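Local structure of Protease/Reverse transcriptase/ribonuclease H (7KSF) at residues A[51-59]-A[67-75]. The protein combines an aspartic protease, a reverse transcriptase and a ribonuclease H in one foamy-virus polypeptide, which probably serves polyprotein cleavage and the copying of viral RNA into DNA. The protein carries 1 engineered substitution. Numbering follows the deposited sequence.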
loop_
_atom_site.group_PDB
_atom_site.type_symbol
_atom_site.label_atom_id
_atom_site.label_comp_id
_atom_site.label_asym_id
_atom_site.label_seq_id
_atom_site.Cartn_x
_atom_site.Cartn_y
_atom_site.Cartn_z
ATOM N N LYS A 51 33.135 13.573 32.634
ATOM C CA LYS A 51 32.843 12.547 33.623
ATOM C C LYS A 51 33.984 11.539 33.709
ATOM O O LYS A 51 34.594 11.177 32.699
ATOM C CB LYS A 51 31.538 11.829 33.277
ATOM C CG LYS A 51 30.302 12.718 33.316
ATOM C CD LYS A 51 29.040 11.916 33.034
ATOM C CE LYS A 51 27.790 12.777 33.137
ATOM N NZ LYS A 51 26.553 11.981 32.898
ATOM N N GLN A 52 34.266 11.084 34.927
ATOM C CA GLN A 52 35.304 10.094 35.172
ATOM C C GLN A 52 34.673 8.772 35.593
ATOM O O GLN A 52 33.693 8.748 36.345
ATOM C CB GLN A 52 36.284 10.575 36.243
ATOM C CG GLN A 52 35.641 10.925 37.568
ATOM C CD GLN A 52 36.655 11.375 38.594
ATOM O OE1 GLN A 52 37.851 11.447 38.311
ATOM N NE2 GLN A 52 36.186 11.680 39.797
ATOM N N GLN A 53 35.238 7.676 35.092
ATOM C CA GLN A 53 34.725 6.337 35.337
ATOM C C GLN A 53 35.877 5.407 35.696
ATOM O O GLN A 53 37.030 5.642 35.327
ATOM C CB GLN A 53 33.964 5.795 34.111
ATOM C CG GLN A 53 32.831 6.698 33.628
ATOM C CD GLN A 53 32.149 6.169 32.377
ATOM O OE1 GLN A 53 32.430 5.057 31.927
ATOM N NE2 GLN A 53 31.253 6.968 31.807
ATOM N N ASN A 54 35.548 4.343 36.424
ATOM C CA ASN A 54 36.557 3.387 36.857
ATOM C C ASN A 54 37.078 2.568 35.679
ATOM O O ASN A 54 36.373 2.326 34.697
ATOM C CB ASN A 54 35.991 2.449 37.923
ATOM C CG ASN A 54 35.728 3.153 39.237
ATOM O OD1 ASN A 54 35.678 4.379 39.299
ATOM N ND2 ASN A 54 35.558 2.375 40.299
ATOM N N VAL A 55 38.328 2.132 35.798
ATOM C CA VAL A 55 39.011 1.361 34.766
ATOM C C VAL A 55 39.401 0.009 35.349
ATOM O O VAL A 55 39.899 -0.068 36.476
ATOM C CB VAL A 55 40.251 2.109 34.233
ATOM C CG1 VAL A 55 40.923 1.310 33.137
ATOM C CG2 VAL A 55 39.863 3.487 33.722
ATOM N N TYR A 56 39.171 -1.052 34.575
ATOM C CA TYR A 56 39.449 -2.409 35.036
ATOM C C TYR A 56 40.340 -3.156 34.050
ATOM O O TYR A 56 40.892 -2.559 33.118
ATOM C CB TYR A 56 38.146 -3.189 35.242
ATOM C CG TYR A 56 37.048 -2.429 35.952
ATOM C CD1 TYR A 56 36.206 -1.570 35.256
ATOM C CD2 TYR A 56 36.835 -2.591 37.314
ATOM C CE1 TYR A 56 35.196 -0.882 35.896
ATOM C CE2 TYR A 56 35.823 -1.906 37.965
ATOM C CZ TYR A 56 35.007 -1.053 37.250
ATOM O OH TYR A 56 34.001 -0.371 37.895
ATOM N N TYR A 57 40.475 -4.467 34.249
ATOM C CA TYR A 57 41.220 -5.325 33.330
ATOM C C TYR A 57 40.670 -6.735 33.484
ATOM O O TYR A 57 40.964 -7.411 34.474
ATOM C CB TYR A 57 42.718 -5.273 33.619
ATOM C CG TYR A 57 43.593 -5.861 32.534
ATOM C CD1 TYR A 57 43.962 -5.112 31.426
ATOM C CD2 TYR A 57 44.066 -7.164 32.630
ATOM C CE1 TYR A 57 44.767 -5.648 30.433
ATOM C CE2 TYR A 57 44.874 -7.708 31.647
ATOM C CZ TYR A 57 45.221 -6.947 30.548
ATOM O OH TYR A 57 46.024 -7.483 29.566
ATOM N N VAL A 58 39.862 -7.172 32.515
ATOM C CA VAL A 58 39.130 -8.427 32.607
ATOM C C VAL A 58 39.481 -9.297 31.406
ATOM O O VAL A 58 40.030 -8.835 30.407
ATOM C CB VAL A 58 37.603 -8.209 32.687
ATOM C CG1 VAL A 58 37.230 -7.463 33.963
ATOM C CG2 VAL A 58 37.095 -7.468 31.459
ATOM N N THR A 59 39.140 -10.579 31.521
ATOM C CA THR A 59 39.365 -11.563 30.474
ATOM C C THR A 59 38.029 -12.092 29.975
ATOM O O THR A 59 37.102 -12.309 30.764
ATOM C CB THR A 59 40.229 -12.719 30.983
ATOM O OG1 THR A 59 41.422 -12.199 31.582
ATOM C CG2 THR A 59 40.615 -13.645 29.835
ATOM N N VAL A 67 40.551 -13.143 25.627
ATOM C CA VAL A 67 41.136 -11.835 25.340
ATOM C C VAL A 67 41.257 -11.065 26.645
ATOM O O VAL A 67 40.298 -10.998 27.424
ATOM C CB VAL A 67 40.302 -11.035 24.317
ATOM C CG1 VAL A 67 40.793 -9.600 24.243
ATOM C CG2 VAL A 67 40.360 -11.691 22.948
ATOM N N GLU A 68 42.428 -10.486 26.887
ATOM C CA GLU A 68 42.665 -9.627 28.041
ATOM C C GLU A 68 42.802 -8.188 27.562
ATOM O O GLU A 68 43.548 -7.919 26.616
ATOM C CB GLU A 68 43.924 -10.056 28.792
ATOM C CG GLU A 68 43.887 -11.481 29.311
ATOM C CD GLU A 68 45.164 -11.863 30.032
ATOM O OE1 GLU A 68 46.112 -11.049 30.023
ATOM O OE2 GLU A 68 45.219 -12.968 30.609
ATOM N N ALA A 69 42.091 -7.273 28.215
ATOM C CA ALA A 69 42.115 -5.889 27.772
ATOM C C ALA A 69 41.727 -4.964 28.918
ATOM O O ALA A 69 41.024 -5.354 29.853
ATOM C CB ALA A 69 41.183 -5.670 26.577
ATOM N N GLU A 70 42.210 -3.726 28.826
ATOM C CA GLU A 70 41.821 -2.659 29.738
ATOM C C GLU A 70 40.495 -2.072 29.269
ATOM O O GLU A 70 40.384 -1.618 28.124
ATOM C CB GLU A 70 42.909 -1.591 29.787
ATOM C CG GLU A 70 42.495 -0.293 30.445
ATOM C CD GLU A 70 43.541 0.793 30.296
ATOM O OE1 GLU A 70 44.552 0.550 29.603
ATOM O OE2 GLU A 70 43.354 1.889 30.865
ATOM N N VAL A 71 39.489 -2.081 30.146
ATOM C CA VAL A 71 38.122 -1.771 29.750
ATOM C C VAL A 71 37.506 -0.747 30.694
ATOM O O VAL A 71 37.955 -0.552 31.826
ATOM C CB VAL A 71 37.234 -3.035 29.704
ATOM C CG1 VAL A 71 37.719 -3.992 28.627
ATOM C CG2 VAL A 71 37.218 -3.716 31.065
ATOM N N ILE A 72 36.460 -0.085 30.197
ATOM C CA ILE A 72 35.584 0.754 31.007
ATOM C C ILE A 72 34.188 0.156 30.947
ATOM O O ILE A 72 33.996 -0.952 30.432
ATOM C CB ILE A 72 35.563 2.216 30.528
ATOM C CG1 ILE A 72 35.046 2.317 29.096
ATOM C CG2 ILE A 72 36.951 2.828 30.622
ATOM C CD1 ILE A 72 34.803 3.743 28.656
ATOM N N ALA A 73 33.202 0.890 31.450
ATOM C CA ALA A 73 31.824 0.429 31.469
ATOM C C ALA A 73 31.078 0.895 30.219
ATOM O O ALA A 73 31.566 1.712 29.436
ATOM C CB ALA A 73 31.118 0.919 32.732
ATOM N N SER A 74 29.871 0.351 30.040
ATOM C CA SER A 74 29.017 0.682 28.914
ATOM C C SER A 74 27.568 0.513 29.342
ATOM O O SER A 74 27.194 -0.576 29.802
ATOM C CB SER A 74 29.302 -0.192 27.694
ATOM O OG SER A 74 28.313 -0.014 26.696
ATOM N N PRO A 75 26.737 1.549 29.202
ATOM C CA PRO A 75 25.308 1.392 29.489
ATOM C C PRO A 75 24.574 0.524 28.480
ATOM O O PRO A 75 23.373 0.289 28.653
ATOM C CB PRO A 75 24.790 2.837 29.449
ATOM C CG PRO A 75 25.747 3.546 28.540
ATOM C CD PRO A 75 27.084 2.918 28.789
#
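Tyr57 lies across the backbone of Glu68, Ala69 and Glu70 in a beta hairpin of the aspartic protease domain, whose arms are strands 52-62 and 65-74. From CB outward, the side chain passes over the partner strand. CB is 4.1 Å from Ala69 O; with CG anti to the backbone N (chi1 -166°), the ring is carried over that strand. CD1 sits 3.3 Å from Ala69 O, and CE1 runs on above the peptide between Ala69 and Glu70. Ala69 N lies under one ring face, offset toward the rim. At the tip, OH ends 3.4 Å from Glu68 CB, the phenol ring and the Glu68 carboxylate turned 75° apart. Beyond it, Thr59 lies alongside Glu68 and points the same way. At the other end of this face, Val55 CG1 reaches the extended Glu70 chain, 3.4 Å from its OE2.

On the opposite face, Val58 CG2 meets Val71 CG2 at 3.8 Å, the two side chains crossing at about a right angle, and Ile28 of strand 26-29 touches both residues. Backbone bonds from Gln53 to Thr42 and from Val55 to Lys40 join strand 52-62 to strand 40-43, which builds the hairpin into the protease sheet.

The arms run antiparallel with a marked twist, and the backbone pairing is uneven. Val58 and Ala69 exchange two weak hydrogen bonds, and the bond from Val71 N to Tyr56 O is weak as well. The return bond is straighter: Tyr56 N gives its hydrogen to Val71 O at 3.0 Å, with an N-H...O angle of 176°.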